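Local coordinates for SAM-dependent methyltransferase (PDB 1WZN), which probably transfers a methyl group from S-adenosylmethionine to a substrate not yet identified, and is seen here holding the product S-adenosyl-L-homocysteine, at residues 26-31 / 60-65; 37-42 / 246-251. All coordinates share one frame; numbering follows the deposited sequence.

Both contacts belong to the seven-stranded Rossmann-like domain of a class I methyltransferase, and their centres lie about 16 Å apart. Along the chain the segments alternate: 26-31, 37-42, 60-65, then 246-251. Helix 23-36 supplies the first half of contact 1, and the loop that follows it, leading to strand 44-48, supplies the first half of contact 2. Contact 1 reaches the turn between helix 54-61 and strand 65-70; contact 2 reaches strand 242-248 and the C-terminal tail. The two meet where Y64 CE1 packs 3.2 Å from V42 O. One helix and its exit loop thus meet parts of the domain 29 and 204 residues further along the chain.

Contact 1 of 2, residues 26-31 / 60-65; sequences EIDFVE and AERGYE
A salt-bridge network of D28, E31 and R62 joins helix 23-36 to the Schellman turn that ends helix 54-61, in the Rossmann-like methyltransferase domain. G63, with its positive phi (110°), ends the helix in a motif closed by two bonds back into the last turn, one of them G63 N to A60 O. R62, just before that glycine, has a chain extended from CG to NE, which carries its guanidinium across to the other helix. There NH1 and NH2 grip D28 end-on, and both bonds, each 2.9 Å, go to the single atom OD1. They are bent, at 142° from NH1 and 139° from NH2. NH1 also donates to E31 OE2 at 2.6 Å, meeting it on the anti side, somewhat out of the carboxylate plane. Both acceptors lie near the guanidinium plane, while I27 CG2 sits over the centre of one face, 3.5 Å from R62 NE. E58, in the last turns of helix 54-61, takes NE in a further salt bridge, so acidic groups at several edges probably fix the rotation of the guanidinium. A methionine in place of R62 would probably leave the carboxylates of D28, E31 and E58 without their shared cationic mate. Between them the two oxygens of E31 serve both R62 and Y64, whose ring also meets F34 edge-to-face. The carboxylate stands nearly upright to the tyrosine ring, and Y64 OH donates to the anti lone pair of E31 OE1 at 2.7 Å.

Contact 2 of 2, residues 37-42 / 246-251; sequences DAKREV and VGIAKS
The flat peptide group that follows D37 has the side chain of I248 on one face: CD1 lies 3.6 Å from D37 O, and CG2 and CG1 stand on the same side of the peptide plane. CG1 is the most nearly overhead, 3.9 Å from D37 O, whereas CD1 and CG2 approach more obliquely. The other flat group, the D37 carboxylate, is turned to partners beyond these segments: OD2 forms a salt bridge with R234 NE and OD1 a hydrogen bond with Y229 OH. Of its side chain, D37 therefore presents CB to the strand, 4.2 Å from I248 CD1 and 4.3 Å from V246 CG1; its carbonyl O comes nearer. V246 and I248 alternate with G247 along strand 242-248, the antiparallel strand in the 3-2-1-4-5-7-6 sheet of class I methyltransferases, and they direct their side chains to the same face. From D37 to K39, the link from helix 23-36 to strand 44-48 passes over that face. I248 keeps CG2 anti to its backbone N and extends CG1 to CD1 (chi2 165°), which spreads its branches between D37 and K39. K39 CG is 4.3 Å from I248 CG2; beyond it the lysine chain bends at chi2 (-58°) and takes its amine away. Past the end of the strand, S251 OG rests alongside K39 CB at 3.9 Å, a van der Waals contact rather than a polar one.

Contact 1 of 2, residues 26-31 / 60-65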
loop_
_atom_site.group_PDB
_atom_site.type_symbol
_atom_site.label_atom_id
_atom_site.label_comp_id
_atom_site.label_asym_id
_atom_site.label_seq_id
_atom_site.Cartn_x
_atom_site.Cartn_y
_atom_site.Cartn_z
ATOM N N GLU A 26 31.787 -0.631 -10.857
ATOM C CA GLU A 26 31.345 0.350 -11.838
ATOM C C GLU A 26 32.466 0.762 -12.779
ATOM O O GLU A 26 32.250 0.891 -13.977
ATOM C CB GLU A 26 30.760 1.587 -11.145
ATOM C CG GLU A 26 29.321 1.388 -10.689
ATOM C CD GLU A 26 28.652 2.673 -10.258
ATOM O OE1 GLU A 26 27.450 2.622 -9.925
ATOM O OE2 GLU A 26 29.318 3.732 -10.246
ATOM N N ILE A 27 33.672 0.955 -12.257
ATOM C CA ILE A 27 34.762 1.349 -13.139
ATOM C C ILE A 27 35.210 0.174 -14.010
ATOM O O ILE A 27 35.750 0.373 -15.097
ATOM C CB ILE A 27 35.924 1.966 -12.332
ATOM C CG1 ILE A 27 35.426 3.253 -11.664
ATOM C CG2 ILE A 27 37.104 2.286 -13.245
ATOM C CD1 ILE A 27 34.715 4.224 -12.619
ATOM N N ASP A 28 34.968 -1.051 -13.548
ATOM C CA ASP A 28 35.298 -2.228 -14.359
ATOM C C ASP A 28 34.438 -2.125 -15.619
ATOM O O ASP A 28 34.905 -2.373 -16.727
ATOM C CB ASP A 28 34.924 -3.537 -13.648
ATOM C CG ASP A 28 35.927 -3.952 -12.593
ATOM O OD1 ASP A 28 37.013 -3.342 -12.517
ATOM O OD2 ASP A 28 35.624 -4.911 -11.846
ATOM N N PHE A 29 33.167 -1.772 -15.430
ATOM C CA PHE A 29 32.234 -1.628 -16.547
ATOM C C PHE A 29 32.666 -0.474 -17.442
ATOM O O PHE A 29 32.634 -0.583 -18.667
ATOM C CB PHE A 29 30.808 -1.384 -16.032
ATOM C CG PHE A 29 29.789 -1.197 -17.128
ATOM C CD1 PHE A 29 29.675 -2.127 -18.157
ATOM C CD2 PHE A 29 28.942 -0.091 -17.129
ATOM C CE1 PHE A 29 28.726 -1.958 -19.179
ATOM C CE2 PHE A 29 27.991 0.088 -18.143
ATOM C CZ PHE A 29 27.885 -0.846 -19.168
ATOM N N VAL A 30 33.062 0.634 -16.827
ATOM C CA VAL A 30 33.518 1.791 -17.584
ATOM C C VAL A 30 34.713 1.417 -18.464
ATOM O O VAL A 30 34.775 1.809 -19.628
ATOM C CB VAL A 30 33.905 2.958 -16.644
ATOM C CG1 VAL A 30 34.599 4.077 -17.434
ATOM C CG2 VAL A 30 32.649 3.504 -15.965
ATOM N N GLU A 31 35.655 0.646 -17.923
ATOM C CA GLU A 31 36.817 0.255 -18.721
ATOM C C GLU A 31 36.419 -0.664 -19.870
ATOM O O GLU A 31 37.062 -0.661 -20.920
ATOM C CB GLU A 31 37.884 -0.433 -17.867
ATOM C CG GLU A 31 38.543 0.468 -16.841
ATOM C CD GLU A 31 39.887 -0.071 -16.392
ATOM O OE1 GLU A 31 40.910 0.297 -17.010
ATOM O OE2 GLU A 31 39.917 -0.871 -15.436
ATOM N N ALA A 60 41.729 7.205 -11.501
ATOM C CA ALA A 60 43.122 7.637 -11.360
ATOM C C ALA A 60 43.993 6.487 -10.872
ATOM O O ALA A 60 45.106 6.276 -11.360
ATOM C CB ALA A 60 43.218 8.804 -10.383
ATOM N N GLU A 61 43.484 5.752 -9.894
ATOM C CA GLU A 61 44.215 4.629 -9.329
ATOM C C GLU A 61 44.609 3.619 -10.404
ATOM O O GLU A 61 45.571 2.872 -10.274
ATOM C CB GLU A 61 43.322 3.954 -8.282
ATOM C CG GLU A 61 44.074 2.907 -7.454
ATOM C CD GLU A 61 43.167 2.355 -6.371
ATOM O OE1 GLU A 61 42.739 3.122 -5.516
ATOM O OE2 GLU A 61 42.931 1.150 -6.370
ATOM N N ARG A 62 43.796 3.584 -11.483
ATOM C CA ARG A 62 44.017 2.583 -12.523
ATOM C C ARG A 62 44.923 3.094 -13.658
ATOM O O ARG A 62 45.174 2.411 -14.644
ATOM C CB ARG A 62 42.654 2.158 -13.080
ATOM C CG ARG A 62 41.815 1.382 -12.059
ATOM C CD ARG A 62 40.500 0.877 -12.667
ATOM N NE ARG A 62 39.568 0.449 -11.617
ATOM C CZ ARG A 62 38.694 -0.532 -11.920
ATOM N NH1 ARG A 62 38.695 -1.077 -13.124
ATOM N NH2 ARG A 62 37.831 -0.957 -10.993
ATOM N N GLY A 63 45.390 4.353 -13.521
ATOM C CA GLY A 63 46.415 4.848 -14.447
ATOM C C GLY A 63 45.891 5.926 -15.406
ATOM O O GLY A 63 46.616 6.510 -16.198
ATOM N N TYR A 64 44.607 6.247 -15.356
ATOM C CA TYR A 64 44.081 7.287 -16.225
ATOM C C TYR A 64 44.531 8.665 -15.750
ATOM O O TYR A 64 44.739 8.877 -14.555
ATOM C CB TYR A 64 42.550 7.202 -16.249
ATOM C CG TYR A 64 42.061 5.928 -16.898
ATOM C CD1 TYR A 64 42.087 5.785 -18.282
ATOM C CD2 TYR A 64 41.656 4.837 -16.129
ATOM C CE1 TYR A 64 41.726 4.592 -18.890
ATOM C CE2 TYR A 64 41.296 3.629 -16.731
ATOM C CZ TYR A 64 41.336 3.520 -18.116
ATOM O OH TYR A 64 41.000 2.339 -18.734
ATOM N N GLU A 65 44.713 9.581 -16.699
ATOM C CA GLU A 65 45.088 10.960 -16.394
ATOM C C GLU A 65 43.725 11.628 -16.305
ATOM O O GLU A 65 43.078 11.845 -17.326
ATOM C CB GLU A 65 45.886 11.578 -17.545
ATOM C CG GLU A 65 46.349 13.007 -17.281
ATOM C CD GLU A 65 46.968 13.658 -18.510
ATOM O OE1 GLU A 65 47.706 12.971 -19.238
ATOM O OE2 GLU A 65 46.724 14.857 -18.742
#

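Contact 2 of 2, residues 37-42 / 246-251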
loop_
_atom_site.group_PDB
_atom_site.type_symbol
_atom_site.label_atom_id
_atom_site.label_comp_id
_atom_site.label_asym_id
_atom_site.label_seq_id
_atom_site.Cartn_x
_atom_site.Cartn_y
_atom_site.Cartn_z
ATOM N N ASP A 37 33.754 0.190 -26.860
ATOM C CA ASP A 37 33.026 1.244 -27.558
ATOM C C ASP A 37 33.853 2.398 -28.105
ATOM O O ASP A 37 33.544 2.930 -29.171
ATOM C CB ASP A 37 31.913 1.777 -26.658
ATOM C CG ASP A 37 30.841 0.734 -26.404
ATOM O OD1 ASP A 37 30.213 0.292 -27.387
ATOM O OD2 ASP A 37 30.639 0.345 -25.236
ATOM N N ALA A 38 34.894 2.794 -27.384
ATOM C CA ALA A 38 35.736 3.884 -27.853
ATOM C C ALA A 38 36.471 3.455 -29.119
ATOM O O ALA A 38 36.720 2.267 -29.329
ATOM C CB ALA A 38 36.741 4.275 -26.772
ATOM N N LYS A 39 36.814 4.420 -29.963
ATOM C CA LYS A 39 37.533 4.122 -31.199
ATOM C C LYS A 39 38.936 4.714 -31.132
ATOM O O LYS A 39 39.523 5.082 -32.151
ATOM C CB LYS A 39 36.785 4.684 -32.409
ATOM C CG LYS A 39 35.428 4.037 -32.655
ATOM C CD LYS A 39 35.564 2.537 -32.852
ATOM C CE LYS A 39 34.227 1.902 -33.197
ATOM N NZ LYS A 39 34.335 0.423 -33.335
ATOM N N ARG A 40 39.456 4.809 -29.913
ATOM C CA ARG A 40 40.795 5.330 -29.679
ATOM C C ARG A 40 41.209 4.835 -28.313
ATOM O O ARG A 40 40.358 4.423 -27.519
ATOM C CB ARG A 40 40.807 6.868 -29.704
ATOM C CG ARG A 40 40.007 7.550 -28.589
ATOM C CD ARG A 40 40.135 9.074 -28.649
ATOM N NE ARG A 40 41.536 9.498 -28.639
ATOM C CZ ARG A 40 42.221 9.879 -29.719
ATOM N NH1 ARG A 40 41.640 9.908 -30.911
ATOM N NH2 ARG A 40 43.502 10.211 -29.607
ATOM N N GLU A 41 42.511 4.855 -28.039
ATOM C CA GLU A 41 43.004 4.427 -26.741
ATOM C C GLU A 41 42.575 5.499 -25.748
ATOM O O GLU A 41 42.686 6.693 -26.030
ATOM C CB GLU A 41 44.530 4.302 -26.756
ATOM C CG GLU A 41 45.126 3.990 -25.389
ATOM C CD GLU A 41 46.622 3.730 -25.441
ATOM O OE1 GLU A 41 47.344 4.508 -26.104
ATOM O OE2 GLU A 41 47.076 2.754 -24.806
ATOM N N VAL A 42 42.070 5.080 -24.594
ATOM C CA VAL A 42 41.623 6.043 -23.596
ATOM C C VAL A 42 42.659 6.201 -22.497
ATOM O O VAL A 42 42.980 5.244 -21.794
ATOM C CB VAL A 42 40.270 5.616 -22.974
ATOM C CG1 VAL A 42 39.903 6.550 -21.823
ATOM C CG2 VAL A 42 39.183 5.644 -24.039
ATOM N N VAL A 246 26.045 6.011 -23.730
ATOM C CA VAL A 246 27.410 6.096 -24.220
ATOM C C VAL A 246 27.397 6.786 -25.572
ATOM O O VAL A 246 26.770 6.308 -26.520
ATOM C CB VAL A 246 28.043 4.695 -24.365
ATOM C CG1 VAL A 246 29.437 4.810 -24.988
ATOM C CG2 VAL A 246 28.111 4.018 -23.004
ATOM N N GLY A 247 28.064 7.930 -25.644
ATOM C CA GLY A 247 28.133 8.667 -26.891
ATOM C C GLY A 247 29.515 8.488 -27.485
ATOM O O GLY A 247 30.516 8.697 -26.796
ATOM N N ILE A 248 29.576 8.103 -28.757
ATOM C CA ILE A 248 30.859 7.890 -29.425
ATOM C C ILE A 248 31.075 8.959 -30.496
ATOM O O ILE A 248 30.273 9.104 -31.424
ATOM C CB ILE A 248 30.914 6.502 -30.092
ATOM C CG1 ILE A 248 30.491 5.431 -29.087
ATOM C CG2 ILE A 248 32.330 6.224 -30.597
ATOM C CD1 ILE A 248 30.164 4.092 -29.713
ATOM N N ALA A 249 32.159 9.714 -30.359
ATOM C CA ALA A 249 32.467 10.767 -31.315
ATOM C C ALA A 249 32.948 10.175 -32.639
ATOM O O ALA A 249 33.602 9.133 -32.656
ATOM C CB ALA A 249 33.528 11.693 -30.737
ATOM N N LYS A 250 32.612 10.836 -33.744
ATOM C CA LYS A 250 33.030 10.384 -35.073
ATOM C C LYS A 250 34.552 10.294 -35.116
ATOM O O LYS A 250 35.239 11.138 -34.544
ATOM C CB LYS A 250 32.566 11.375 -36.146
ATOM C CG LYS A 250 31.079 11.351 -36.445
ATOM C CD LYS A 250 30.696 12.354 -37.535
ATOM C CE LYS A 250 30.639 13.779 -36.999
ATOM N NZ LYS A 250 29.575 13.932 -35.960
ATOM N N SER A 251 35.084 9.278 -35.786
ATOM C CA SER A 251 36.533 9.138 -35.879
ATOM C C SER A 251 37.031 9.144 -37.323
ATOM O O SER A 251 36.225 8.850 -38.234
ATOM C CB SER A 251 36.992 7.858 -35.169
ATOM O OG SER A 251 36.338 6.711 -35.676
#